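Local coordinates for Serine/threonine-protein acetyltransferase HopZ1a (Pseudomonas syringae pv. syringae, PDB 5KLP) that acts as a serine/threonine acetyltransferase on host proteins, modifying tubulin among others, with acetyl-CoA as donor and inositol hexakisphosphate as cofactor, and so impairs host immunity and microtubules, at residues R89-L94 against H158-E163; M126-L131 against D209-L214; A204-D209 against V255-F260. The protein carries 10 engineered substitutions. All blocks are in the same frame, centred on the assembly; numbering follows the deposited sequence.

Interaction 1 (R89-L94 against H158-E163). Engineered in segment 89-94: Y92 (natural residue Lys), Y93 (natural residue Glu).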
ATOM      1  N   ARG A  89       0.959  -6.933  13.993  1.00 18.74           N
ATOM      2  CA  ARG A  89       2.047  -6.146  14.567  1.00 25.10           C
ATOM      3  C   ARG A  89       3.410  -6.639  14.091  1.00 21.94           C
ATOM      4  O   ARG A  89       4.427  -5.975  14.282  1.00 23.51           O
ATOM      5  CB  ARG A  89       1.971  -6.177  16.101  1.00 28.35           C
ATOM      6  N   ASP A  90       3.417  -7.794  13.439  1.00 17.68           N
ATOM      7  CA  ASP A  90       4.636  -8.391  12.901  1.00 21.01           C
ATOM      8  C   ASP A  90       4.212  -9.419  11.849  1.00 20.84           C
ATOM      9  O   ASP A  90       3.116  -9.960  11.952  1.00 18.78           O
ATOM     10  CB  ASP A  90       5.458  -9.041  14.030  1.00 20.96           C
ATOM     11  CG  ASP A  90       6.828  -9.519  13.566  1.00 23.76           C
ATOM     12  OD1 ASP A  90       6.904 -10.562  12.873  1.00 22.39           O
ATOM     13  OD2 ASP A  90       7.830  -8.860  13.916  1.00 19.37           O
ATOM     14  N   HIS A  91       5.046  -9.698  10.840  1.00 15.08           N
ATOM     15  CA  HIS A  91       4.646 -10.682   9.827  1.00 18.17           C
ATOM     16  C   HIS A  91       4.535 -12.096  10.411  1.00 25.05           C
ATOM     17  O   HIS A  91       3.901 -12.969   9.827  1.00 21.17           O
ATOM     18  CB  HIS A  91       5.615 -10.676   8.630  1.00 19.55           C
ATOM     19  CG  HIS A  91       6.967 -11.253   8.922  1.00 17.44           C
ATOM     20  ND1 HIS A  91       8.084 -10.467   9.096  1.00 24.56           N
ATOM     21  CD2 HIS A  91       7.389 -12.536   9.042  1.00 20.78           C
ATOM     22  CE1 HIS A  91       9.134 -11.237   9.323  1.00 25.05           C
ATOM     23  NE2 HIS A  91       8.740 -12.497   9.302  1.00 22.64           N
ATOM     24  N   TYR A  92       5.131 -12.305  11.579  1.00 21.61           N
ATOM     25  CA  TYR A  92       4.941 -13.536  12.331  1.00 21.93           C
ATOM     26  C   TYR A  92       3.459 -13.892  12.482  1.00 25.89           C
ATOM     27  O   TYR A  92       3.076 -15.066  12.366  1.00 22.25           O
ATOM     28  CB  TYR A  92       5.590 -13.384  13.704  1.00 22.67           C
ATOM     29  CG  TYR A  92       5.469 -14.559  14.645  1.00 23.00           C
ATOM     30  CD1 TYR A  92       4.296 -14.789  15.357  1.00 20.53           C
ATOM     31  CD2 TYR A  92       6.558 -15.394  14.890  1.00 25.59           C
ATOM     32  CE1 TYR A  92       4.192 -15.848  16.246  1.00 29.47           C
ATOM     33  CE2 TYR A  92       6.465 -16.451  15.789  1.00 29.85           C
ATOM     34  CZ  TYR A  92       5.275 -16.670  16.462  1.00 29.60           C
ATOM     35  OH  TYR A  92       5.170 -17.709  17.357  1.00 30.62           O
ATOM     36  N   TYR A  93       2.629 -12.880  12.745  1.00 21.54           N
ATOM     37  CA  TYR A  93       1.202 -13.108  12.968  1.00 25.30           C
ATOM     38  C   TYR A  93       0.441 -13.309  11.660  1.00 26.03           C
ATOM     39  O   TYR A  93      -0.641 -13.907  11.650  1.00 26.64           O
ATOM     40  CB  TYR A  93       0.596 -11.955  13.776  1.00 26.72           C
ATOM     41  CG  TYR A  93       1.166 -11.871  15.184  1.00 29.00           C
ATOM     42  CD1 TYR A  93       0.890 -12.863  16.119  1.00 28.02           C
ATOM     43  CD2 TYR A  93       1.996 -10.823  15.566  1.00 23.60           C
ATOM     44  CE1 TYR A  93       1.408 -12.806  17.398  1.00 31.65           C
ATOM     45  CE2 TYR A  93       2.519 -10.752  16.844  1.00 24.79           C
ATOM     46  CZ  TYR A  93       2.227 -11.745  17.753  1.00 30.92           C
ATOM     47  OH  TYR A  93       2.753 -11.688  19.020  1.00 32.67           O
ATOM     48  N   LEU A  94       1.016 -12.835  10.559  1.00 18.36           N
ATOM     49  CA  LEU A  94       0.497 -13.183   9.238  1.00 18.91           C
ATOM     50  C   LEU A  94       0.642 -14.678   9.036  1.00 25.41           C
ATOM     51  O   LEU A  94      -0.291 -15.360   8.597  1.00 22.57           O
ATOM     52  CB  LEU A  94       1.247 -12.437   8.142  1.00 23.82           C
ATOM     53  CG  LEU A  94       0.957 -12.859   6.698  1.00 31.18           C
ATOM     54  CD1 LEU A  94      -0.519 -12.700   6.354  1.00 34.41           C
ATOM     55  CD2 LEU A  94       1.821 -12.054   5.739  1.00 24.51           C
ATOM     56  N   HIS A 158      12.449  -7.706   3.827  1.00 14.67           N
ATOM     57  CA  HIS A 158      11.626  -8.549   2.941  1.00 13.43           C
ATOM     58  C   HIS A 158      12.125 -10.002   2.929  1.00 18.69           C
ATOM     59  O   HIS A 158      11.332 -10.942   2.953  1.00 20.49           O
ATOM     60  CB  HIS A 158      11.604  -7.995   1.512  1.00 12.56           C
ATOM     61  CG  HIS A 158      10.665  -6.840   1.327  1.00 21.40           C
ATOM     62  ND1 HIS A 158       9.332  -6.906   1.665  1.00 19.18           N
ATOM     63  CD2 HIS A 158      10.865  -5.596   0.829  1.00 19.74           C
ATOM     64  CE1 HIS A 158       8.750  -5.753   1.384  1.00 22.83           C
ATOM     65  NE2 HIS A 158       9.657  -4.945   0.872  1.00 21.97           N
ATOM     66  N   ASN A 159      13.441 -10.181   2.898  1.00 20.55           N
ATOM     67  CA  ASN A 159      14.020 -11.524   2.964  1.00 22.33           C
ATOM     68  C   ASN A 159      13.661 -12.246   4.260  1.00 21.58           C
ATOM     69  O   ASN A 159      13.456 -13.466   4.262  1.00 21.28           O
ATOM     70  CB  ASN A 159      15.545 -11.465   2.785  1.00 19.87           C
ATOM     71  CG  ASN A 159      15.947 -11.470   1.311  1.00 29.65           C
ATOM     72  OD1 ASN A 159      15.274 -12.089   0.486  1.00 24.45           O
ATOM     73  ND2 ASN A 159      17.029 -10.770   0.976  1.00 19.91           N
ATOM     74  N   LEU A 160      13.596 -11.507   5.367  1.00 20.34           N
ATOM     75  CA  LEU A 160      13.176 -12.115   6.625  1.00 19.28           C
ATOM     76  C   LEU A 160      11.748 -12.670   6.493  1.00 20.20           C
ATOM     77  O   LEU A 160      11.477 -13.802   6.876  1.00 18.36           O
ATOM     78  CB  LEU A 160      13.275 -11.107   7.783  1.00 20.08           C
ATOM     79  CG  LEU A 160      12.876 -11.612   9.175  1.00 22.98           C
ATOM     80  CD1 LEU A 160      13.777 -12.789   9.609  1.00 22.37           C
ATOM     81  CD2 LEU A 160      12.936 -10.490  10.211  1.00 22.06           C
ATOM     82  N   THR A 161      10.843 -11.869   5.941  1.00 18.45           N
ATOM     83  CA  THR A 161       9.469 -12.308   5.710  1.00 23.70           C
ATOM     84  C   THR A 161       9.423 -13.559   4.830  1.00 20.51           C
ATOM     85  O   THR A 161       8.755 -14.544   5.158  1.00 19.38           O
ATOM     86  CB  THR A 161       8.641 -11.180   5.060  1.00 22.10           C
ATOM     87  OG1 THR A 161       8.694 -10.031   5.901  1.00 23.60           O
ATOM     88  CG2 THR A 161       7.170 -11.595   4.867  1.00 18.12           C
ATOM     89  N   LEU A 162      10.159 -13.529   3.724  1.00 20.18           N
ATOM     90  CA  LEU A 162      10.202 -14.671   2.816  1.00 22.26           C
ATOM     91  C   LEU A 162      10.762 -15.905   3.518  1.00 22.92           C
ATOM     92  O   LEU A 162      10.262 -17.028   3.350  1.00 23.23           O
ATOM     93  CB  LEU A 162      11.039 -14.340   1.575  1.00 20.72           C
ATOM     94  CG  LEU A 162      10.500 -13.230   0.668  1.00 22.70           C
ATOM     95  CD1 LEU A 162      11.485 -12.917  -0.456  1.00 22.83           C
ATOM     96  CD2 LEU A 162       9.154 -13.638   0.075  1.00 25.58           C
ATOM     97  N   GLU A 163      11.812 -15.697   4.295  1.00 20.20           N
ATOM     98  CA  GLU A 163      12.443 -16.810   4.996  1.00 23.27           C
ATOM     99  C   GLU A 163      11.458 -17.469   5.956  1.00 26.06           C
ATOM    100  O   GLU A 163      11.337 -18.701   6.017  1.00 21.88           O
ATOM    101  CB  GLU A 163      13.679 -16.325   5.743  1.00 21.47           C
ATOM    102  CG  GLU A 163      14.419 -17.404   6.488  1.00 38.53           C
ATOM    103  CD  GLU A 163      15.481 -16.826   7.403  1.00 62.86           C
ATOM    104  OE1 GLU A 163      15.138 -15.949   8.223  1.00 68.43           O
ATOM    105  OE2 GLU A 163      16.655 -17.247   7.303  1.00 73.86           O
TER

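Interaction 2 (M126-L131 against D209-L214)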
HETATM    1  N   MSE A 126       1.414  -4.039   2.403  1.00 17.99           N
HETATM    2  CA  MSE A 126       0.112  -4.685   2.392  1.00 18.12           C
HETATM    3  C   MSE A 126       0.248  -6.042   1.739  1.00 24.24           C
HETATM    4  O   MSE A 126       0.834  -6.149   0.654  1.00 22.41           O
HETATM    5  CB  MSE A 126      -0.908  -3.831   1.637  1.00 17.14           C
HETATM    6  CG  MSE A 126      -2.359  -4.258   1.820  1.00 22.51           C
HETATM    7 SE   MSE A 126      -2.918  -5.691   0.625  1.00 31.76          SE
HETATM    8  CE  MSE A 126      -2.643  -4.764  -1.095  1.00 18.31           C
ATOM      9  N   ALA A 127      -0.288  -7.081   2.381  1.00 19.43           N
ATOM     10  CA  ALA A 127      -0.319  -8.391   1.735  1.00 22.91           C
ATOM     11  C   ALA A 127      -1.749  -8.800   1.437  1.00 21.20           C
ATOM     12  O   ALA A 127      -2.617  -8.749   2.312  1.00 22.09           O
ATOM     13  CB  ALA A 127       0.369  -9.451   2.594  1.00 19.10           C
ATOM     14  N   ASP A 128      -1.970  -9.191   0.185  1.00 16.42           N
ATOM     15  CA  ASP A 128      -3.248  -9.701  -0.291  1.00 17.10           C
ATOM     16  C   ASP A 128      -3.142 -11.225  -0.436  1.00 20.47           C
ATOM     17  O   ASP A 128      -2.286 -11.721  -1.161  1.00 22.07           O
ATOM     18  CB  ASP A 128      -3.606  -9.037  -1.626  1.00 18.01           C
ATOM     19  CG  ASP A 128      -4.975  -9.455  -2.145  1.00 21.45           C
ATOM     20  OD1 ASP A 128      -5.091 -10.533  -2.760  1.00 27.47           O
ATOM     21  OD2 ASP A 128      -5.942  -8.699  -1.941  1.00 23.98           O
ATOM     22  N   VAL A 129      -3.997 -11.963   0.267  1.00 19.45           N
ATOM     23  CA  VAL A 129      -3.801 -13.397   0.439  1.00 23.55           C
ATOM     24  C   VAL A 129      -4.980 -14.211  -0.089  1.00 22.11           C
ATOM     25  O   VAL A 129      -6.122 -13.779   0.011  1.00 22.74           O
ATOM     26  CB  VAL A 129      -3.579 -13.742   1.949  1.00 21.26           C
ATOM     27  CG1 VAL A 129      -3.453 -15.261   2.176  1.00 19.55           C
ATOM     28  CG2 VAL A 129      -2.360 -13.003   2.497  1.00 20.64           C
ATOM     29  N   ARG A 130      -4.689 -15.373  -0.671  1.00 20.78           N
ATOM     30  CA  ARG A 130      -5.701 -16.392  -0.928  1.00 23.73           C
ATOM     31  C   ARG A 130      -5.305 -17.729  -0.319  1.00 27.96           C
ATOM     32  O   ARG A 130      -4.174 -18.190  -0.498  1.00 26.36           O
ATOM     33  CB  ARG A 130      -5.952 -16.598  -2.424  1.00 26.07           C
ATOM     34  CG  ARG A 130      -6.462 -15.390  -3.148  1.00 27.33           C
ATOM     35  CD  ARG A 130      -7.878 -14.980  -2.740  1.00 28.63           C
ATOM     36  NE  ARG A 130      -8.294 -13.860  -3.578  1.00 25.92           N
ATOM     37  CZ  ARG A 130      -7.899 -12.603  -3.391  1.00 23.72           C
ATOM     38  NH1 ARG A 130      -7.103 -12.290  -2.371  1.00 23.25           N
ATOM     39  NH2 ARG A 130      -8.305 -11.655  -4.223  1.00 22.23           N
ATOM     40  N   LEU A 131      -6.230 -18.330   0.423  1.00 28.78           N
ATOM     41  CA  LEU A 131      -6.075 -19.708   0.878  1.00 35.57           C
ATOM     42  C   LEU A 131      -6.621 -20.614  -0.202  1.00 38.74           C
ATOM     43  O   LEU A 131      -7.532 -20.222  -0.928  1.00 46.01           O
ATOM     44  CB  LEU A 131      -6.800 -19.946   2.201  1.00 40.04           C
ATOM     45  CG  LEU A 131      -6.350 -19.032   3.342  1.00 42.61           C
ATOM     46  CD1 LEU A 131      -7.178 -19.289   4.600  1.00 49.83           C
ATOM     47  CD2 LEU A 131      -4.858 -19.156   3.621  1.00 38.74           C
ATOM     48  N   ASP A 209      -6.841 -13.210 -10.432  1.00 27.66           N
ATOM     49  CA  ASP A 209      -6.133 -13.743 -11.581  1.00 29.91           C
ATOM     50  C   ASP A 209      -4.639 -13.869 -11.282  1.00 21.74           C
ATOM     51  O   ASP A 209      -4.004 -14.845 -11.684  1.00 21.84           O
ATOM     52  CB  ASP A 209      -6.359 -12.870 -12.805  1.00 32.42           C
ATOM     53  CG  ASP A 209      -6.024 -13.593 -14.087  1.00 39.17           C
ATOM     54  OD1 ASP A 209      -6.567 -14.704 -14.291  1.00 37.90           O
ATOM     55  OD2 ASP A 209      -5.214 -13.062 -14.874  1.00 36.97           O
ATOM     56  N   ILE A 210      -4.076 -12.895 -10.571  1.00 21.02           N
ATOM     57  CA  ILE A 210      -2.668 -12.975 -10.213  1.00 20.06           C
ATOM     58  C   ILE A 210      -2.444 -14.143  -9.259  1.00 20.86           C
ATOM     59  O   ILE A 210      -1.482 -14.896  -9.406  1.00 22.25           O
ATOM     60  CB  ILE A 210      -2.172 -11.679  -9.586  1.00 22.00           C
ATOM     61  CG1 ILE A 210      -2.313 -10.527 -10.581  1.00 26.64           C
ATOM     62  CG2 ILE A 210      -0.712 -11.809  -9.150  1.00 18.52           C
ATOM     63  CD1 ILE A 210      -1.894  -9.208  -9.987  1.00 29.80           C
ATOM     64  N   HIS A 211      -3.361 -14.321  -8.311  1.00 18.78           N
ATOM     65  CA  HIS A 211      -3.286 -15.456  -7.398  1.00 23.37           C
ATOM     66  C   HIS A 211      -3.362 -16.799  -8.147  1.00 22.10           C
ATOM     67  O   HIS A 211      -2.605 -17.730  -7.849  1.00 24.07           O
ATOM     68  CB  HIS A 211      -4.394 -15.359  -6.342  1.00 23.92           C
ATOM     69  CG  HIS A 211      -4.077 -14.408  -5.225  1.00 24.95           C
ATOM     70  ND1 HIS A 211      -3.176 -14.710  -4.226  1.00 19.45           N
ATOM     71  CD2 HIS A 211      -4.545 -13.167  -4.947  1.00 22.19           C
ATOM     72  CE1 HIS A 211      -3.093 -13.693  -3.385  1.00 22.21           C
ATOM     73  NE2 HIS A 211      -3.917 -12.743  -3.797  1.00 19.92           N
ATOM     74  N   HIS A 212      -4.263 -16.902  -9.121  1.00 22.70           N
ATOM     75  CA  HIS A 212      -4.352 -18.115  -9.934  1.00 27.31           C
ATOM     76  C   HIS A 212      -3.016 -18.440 -10.597  1.00 27.60           C
ATOM     77  O   HIS A 212      -2.599 -19.600 -10.627  1.00 32.55           O
ATOM     78  CB  HIS A 212      -5.457 -18.000 -10.998  1.00 35.52           C
ATOM     79  CG  HIS A 212      -6.841 -17.999 -10.428  1.00 47.91           C
ATOM     80  ND1 HIS A 212      -7.897 -17.349 -11.029  1.00 52.34           N
ATOM     81  CD2 HIS A 212      -7.343 -18.572  -9.308  1.00 51.71           C
ATOM     82  CE1 HIS A 212      -8.988 -17.516 -10.300  1.00 52.08           C
ATOM     83  NE2 HIS A 212      -8.678 -18.256  -9.252  1.00 51.73           N
ATOM     84  N   GLY A 213      -2.342 -17.425 -11.126  1.00 28.87           N
ATOM     85  CA  GLY A 213      -1.036 -17.648 -11.716  1.00 20.83           C
ATOM     86  C   GLY A 213      -0.052 -18.147 -10.676  1.00 23.75           C
ATOM     87  O   GLY A 213       0.693 -19.096 -10.918  1.00 23.41           O
ATOM     88  N   LEU A 214      -0.084 -17.527  -9.497  1.00 20.20           N
ATOM     89  CA  LEU A 214       0.818 -17.880  -8.401  1.00 17.70           C
ATOM     90  C   LEU A 214       0.610 -19.309  -7.914  1.00 19.93           C
ATOM     91  O   LEU A 214       1.545 -19.936  -7.432  1.00 23.81           O
ATOM     92  CB  LEU A 214       0.661 -16.881  -7.245  1.00 16.76           C
ATOM     93  CG  LEU A 214       1.233 -15.477  -7.517  1.00 20.38           C
ATOM     94  CD1 LEU A 214       0.907 -14.525  -6.372  1.00 19.76           C
ATOM     95  CD2 LEU A 214       2.750 -15.535  -7.706  1.00 21.99           C
TER

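Interaction 3 (A204-D209 against V255-F260)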
ATOM      1  N   ALA A 204     -10.576  -6.976  -6.806  1.00 18.80           N
ATOM      2  CA  ALA A 204     -10.374  -8.352  -6.359  1.00 21.22           C
ATOM      3  C   ALA A 204     -10.280  -9.337  -7.534  1.00 25.93           C
ATOM      4  O   ALA A 204      -9.566 -10.338  -7.456  1.00 26.00           O
ATOM      5  CB  ALA A 204     -11.484  -8.765  -5.398  1.00 23.59           C
ATOM      6  N   ALA A 205     -10.992  -9.047  -8.622  1.00 24.47           N
ATOM      7  CA  ALA A 205     -11.005  -9.950  -9.774  1.00 32.74           C
ATOM      8  C   ALA A 205      -9.613  -9.996 -10.404  1.00 29.74           C
ATOM      9  O   ALA A 205      -9.106 -11.071 -10.743  1.00 29.99           O
ATOM     10  CB  ALA A 205     -12.067  -9.522 -10.811  1.00 29.45           C
ATOM     11  N   GLN A 206      -8.984  -8.836 -10.535  1.00 31.36           N
ATOM     12  CA  GLN A 206      -7.653  -8.786 -11.118  1.00 30.92           C
ATOM     13  C   GLN A 206      -6.643  -9.425 -10.172  1.00 31.52           C
ATOM     14  O   GLN A 206      -5.700 -10.085 -10.618  1.00 30.48           O
ATOM     15  CB  GLN A 206      -7.256  -7.348 -11.439  1.00 33.67           C
ATOM     16  CG  GLN A 206      -8.410  -6.545 -12.010  1.00 51.46           C
ATOM     17  CD  GLN A 206      -8.006  -5.149 -12.417  1.00 63.53           C
ATOM     18  OE1 GLN A 206      -6.882  -4.923 -12.871  1.00 71.63           O
ATOM     19  NE2 GLN A 206      -8.919  -4.198 -12.250  1.00 64.08           N
ATOM     20  N   PHE A 207      -6.839  -9.250  -8.869  1.00 20.81           N
ATOM     21  CA  PHE A 207      -5.946  -9.897  -7.919  1.00 19.64           C
ATOM     22  C   PHE A 207      -6.158 -11.411  -7.950  1.00 19.44           C
ATOM     23  O   PHE A 207      -5.188 -12.171  -7.879  1.00 20.92           O
ATOM     24  CB  PHE A 207      -6.141  -9.335  -6.502  1.00 20.20           C
ATOM     25  CG  PHE A 207      -5.245  -8.158  -6.187  1.00 20.78           C
ATOM     26  CD1 PHE A 207      -5.452  -6.927  -6.781  1.00 23.68           C
ATOM     27  CD2 PHE A 207      -4.193  -8.287  -5.288  1.00 17.19           C
ATOM     28  CE1 PHE A 207      -4.610  -5.848  -6.500  1.00 18.02           C
ATOM     29  CE2 PHE A 207      -3.363  -7.208  -4.991  1.00 18.58           C
ATOM     30  CZ  PHE A 207      -3.571  -5.994  -5.601  1.00 16.54           C
ATOM     31  N   ASP A 208      -7.416 -11.838  -8.087  1.00 20.19           N
ATOM     32  CA  ASP A 208      -7.751 -13.260  -8.202  1.00 25.50           C
ATOM     33  C   ASP A 208      -6.958 -13.917  -9.316  1.00 30.68           C
ATOM     34  O   ASP A 208      -6.474 -15.038  -9.176  1.00 26.62           O
ATOM     35  CB  ASP A 208      -9.240 -13.462  -8.475  1.00 25.62           C
ATOM     36  CG  ASP A 208     -10.097 -13.255  -7.239  1.00 33.80           C
ATOM     37  OD1 ASP A 208      -9.543 -13.169  -6.127  1.00 30.79           O
ATOM     38  OD2 ASP A 208     -11.332 -13.177  -7.387  1.00 40.18           O
ATOM     39  N   ASP A 209      -6.841 -13.210 -10.432  1.00 27.66           N
ATOM     40  CA  ASP A 209      -6.133 -13.743 -11.581  1.00 29.91           C
ATOM     41  C   ASP A 209      -4.639 -13.869 -11.282  1.00 21.74           C
ATOM     42  O   ASP A 209      -4.004 -14.845 -11.684  1.00 21.84           O
ATOM     43  CB  ASP A 209      -6.359 -12.870 -12.805  1.00 32.42           C
ATOM     44  CG  ASP A 209      -6.024 -13.593 -14.087  1.00 39.17           C
ATOM     45  OD1 ASP A 209      -6.567 -14.704 -14.291  1.00 37.90           O
ATOM     46  OD2 ASP A 209      -5.214 -13.062 -14.874  1.00 36.97           O
ATOM     47  N   VAL A 255       1.601  -4.662 -13.569  1.00 18.41           N
ATOM     48  CA  VAL A 255       0.682  -5.725 -13.166  1.00 22.99           C
ATOM     49  C   VAL A 255      -0.525  -5.277 -12.333  1.00 21.79           C
ATOM     50  O   VAL A 255      -1.423  -6.072 -12.079  1.00 24.66           O
ATOM     51  CB  VAL A 255       1.423  -6.820 -12.367  1.00 25.25           C
ATOM     52  CG1 VAL A 255       2.491  -7.480 -13.227  1.00 28.06           C
ATOM     53  CG2 VAL A 255       2.040  -6.240 -11.109  1.00 23.59           C
ATOM     54  N   LEU A 256      -0.534  -4.022 -11.896  1.00 18.49           N
ATOM     55  CA  LEU A 256      -1.619  -3.495 -11.067  1.00 18.78           C
ATOM     56  C   LEU A 256      -2.362  -2.394 -11.820  1.00 23.42           C
ATOM     57  O   LEU A 256      -1.793  -1.766 -12.705  1.00 19.78           O
ATOM     58  CB  LEU A 256      -1.070  -2.948  -9.750  1.00 18.93           C
ATOM     59  CG  LEU A 256      -0.334  -3.923  -8.831  1.00 22.34           C
ATOM     60  CD1 LEU A 256       0.193  -3.186  -7.591  1.00 22.77           C
ATOM     61  CD2 LEU A 256      -1.251  -5.068  -8.432  1.00 22.08           C
ATOM     62  N   PRO A 257      -3.635  -2.152 -11.463  1.00 22.55           N
ATOM     63  CA  PRO A 257      -4.412  -1.072 -12.081  1.00 23.09           C
ATOM     64  C   PRO A 257      -3.934   0.314 -11.659  1.00 21.58           C
ATOM     65  O   PRO A 257      -3.231   0.450 -10.658  1.00 20.34           O
ATOM     66  CB  PRO A 257      -5.832  -1.308 -11.557  1.00 27.84           C
ATOM     67  CG  PRO A 257      -5.817  -2.620 -10.876  1.00 31.52           C
ATOM     68  CD  PRO A 257      -4.423  -2.914 -10.483  1.00 22.01           C
ATOM     69  N   VAL A 258      -4.339   1.333 -12.410  1.00 22.14           N
ATOM     70  CA  VAL A 258      -3.902   2.710 -12.171  1.00 24.77           C
ATOM     71  C   VAL A 258      -4.283   3.197 -10.764  1.00 23.19           C
ATOM     72  O   VAL A 258      -3.655   4.107 -10.216  1.00 21.99           O
ATOM     73  CB  VAL A 258      -4.486   3.662 -13.246  1.00 24.54           C
ATOM     74  CG1 VAL A 258      -6.014   3.743 -13.139  1.00 22.82           C
ATOM     75  CG2 VAL A 258      -3.836   5.044 -13.165  1.00 20.21           C
ATOM     76  N   ASP A 259      -5.289   2.552 -10.173  1.00 23.26           N
ATOM     77  CA  ASP A 259      -5.714   2.810  -8.788  1.00 21.32           C
ATOM     78  C   ASP A 259      -4.530   2.977  -7.858  1.00 20.04           C
ATOM     79  O   ASP A 259      -4.539   3.819  -6.959  1.00 20.16           O
ATOM     80  CB  ASP A 259      -6.547   1.634  -8.266  1.00 23.67           C
ATOM     81  CG  ASP A 259      -7.804   1.400  -9.074  1.00 34.04           C
ATOM     82  OD1 ASP A 259      -7.701   1.261 -10.323  1.00 33.55           O
ATOM     83  OD2 ASP A 259      -8.875   1.281  -8.449  1.00 28.34           O
ATOM     84  N   PHE A 260      -3.503   2.160  -8.080  1.00 16.54           N
ATOM     85  CA  PHE A 260      -2.382   2.088  -7.141  1.00 17.06           C
ATOM     86  C   PHE A 260      -1.405   3.245  -7.301  1.00 15.78           C
ATOM     87  O   PHE A 260      -0.429   3.346  -6.560  1.00 18.89           O
ATOM     88  CB  PHE A 260      -1.685   0.723  -7.291  1.00 14.37           C
ATOM     89  CG  PHE A 260      -2.509  -0.408  -6.735  1.00 17.85           C
ATOM     90  CD1 PHE A 260      -3.544  -0.962  -7.482  1.00 16.77           C
ATOM     91  CD2 PHE A 260      -2.302  -0.861  -5.421  1.00 16.06           C
ATOM     92  CE1 PHE A 260      -4.334  -1.981  -6.953  1.00 19.71           C
ATOM     93  CE2 PHE A 260      -3.080  -1.875  -4.886  1.00 18.56           C
ATOM     94  CZ  PHE A 260      -4.104  -2.439  -5.655  1.00 19.68           C
TER

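Interaction 1 (R89-L94 against H158-E163)
The imidazole of H91 carries this contact, lying against the helix backbone at T161 with L160 at its rim. Packing makes up most of it. T161 CA sits over one face of the ring, 3.8 Å from the H91 centroid and 14° off its normal, a CH-pi contact, and T161 OG1 lies over the same face but displaced toward the rim, 3.3 Å from H91 ND1. L160 closes the edge: its CG comes within 3.8 Å of H91 CE1, the two side chains crossing at about a right angle. H91 holds its CG between its own backbone N and carbonyl carbon (chi1 71°), which stands the ring out from the start of helix 91-98 toward helix 153-167.

Among the polar bonds, H91 NE2 to D164 of helix 153-167 holds the ring, while D90 caps the helix it stands on, OD1 accepting from the backbone N of the engineered Y92 at 2.8 Å through the anti lone pair. In helix 153-167, H158 NE2 also bonds to the active-site E143, so the helix that H91 packs on carries a partner of a catalytic residue.

Histidine suits the place: a flat ring packs on a helix backbone while its nitrogen reaches a carboxylate. The D164 carboxylate beside the buried H91 would tend to favour a protonated imidazole, and the ring joins the helices by face packing and one hydrogen bond.

Interaction 2 (M126-L131 against D209-L214)
Strand 126-130 and helix 209-214 pass with their axes 9.4 Å apart and their directions at 65°, R130 and H211 being the residues whose CA atoms come nearest. This is a helix packed on the central mixed sheet of the YopJ-family acetyltransferase fold, whose family belongs to the cysteine-peptidase clan CA.

H211 spans the distance between helix and strand. Its NE2 donates to D128 OD1 at 2.7 Å, nearly in the ring plane and onto the anti lone pair of the carboxylate, while ND1 on the other side of the imidazole bonds to T138 of the adjoining strand. Histidine fits here because two ring nitrogens can tie one helix residue to two strands at once. D128 holds CG anti to its backbone N (chi1 -176°), which carries the carboxylate nearer to the helix; its OD2 forms a salt bridge with R107, so the acid is shared between partners.

R130 lies across the imidazole. Its chi1 (-61°) lays CG over the middle of the H211 ring as a CH-pi contact, and the bend at chi2 (-68°) turns the rest of the chain back so that a guanidinium face lies over H211 CD2. This bend also lets NH1 reach D128 OD1 at 2.7 Å, a salt bridge whose hydrogen bond is weak, and NH2 pair with D208. The buried charges of D128 and R130 are thereby matched, and D128 OD1 serves histidine and arginine together. R130 NH1 also donates to V129 O at 3.0 Å, approaching from well above the carbonyl plane.

Interaction 3 (A204-D209 against V255-F260)
F207 meets both L256 and F260, and this apolar cluster forms the buried part of the contact. F260 comes from the opposite direction, its CZ 3.5 Å from F207 CE1 and near the plane of the F207 ring. The two rings are oblique, with centroids 5.8 Å apart and planes at 34°. L256 touches both rings, one methyl each: its CD2 lies 3.8 Å from F207 CZ, and its CD1 rests over one face of F260, near the rim. Branched leucine suits this position, since each methyl can serve a different ring.

A second, more exposed contact joins Q206 to P257. Extended beyond CG, the glutamine runs past the proline in the opposite sense and sets OE1 3.2 Å from P257 CG. Glutamine fits a helix surface here, its methylenes spanning the distance while its amide lies against the proline ring at the exposed side of the contact. No hydrogen bond links the segments; the 3-10 turn is closed internally by F260 N to P257 O.

Around this core, F207 also touches A200 of helix 189-202 and D128 and R130 of strand 125-130. L256 reaches I178 of strand 175-179, and F260 packs edge-to-face with Y196 and against the inositol hexakisphosphate-binding K199.

Interactions 2 and 3 both use helix 204-215, share D209, and have centres 10 Å apart; they touch, for instance where I210 packs on the backbone of V255, which makes them neighbours along one helix. Interaction 1, between helices 91-98 and 153-167, lies farther off, its centre 17 Å from interaction 2 and 23 Å from interaction 3, touching interaction 2 where L94 packs near V129. Along the chain, the segments of interactions 1 and 2 alternate, as do those of 2 and 3, whereas 1 closes before 3 opens. In strand 125-130, R130 points toward helix 204-215 and V129 away from it, to L94 of helix 91-98, so the contacts bind distant parts of the sequence round the central sheet.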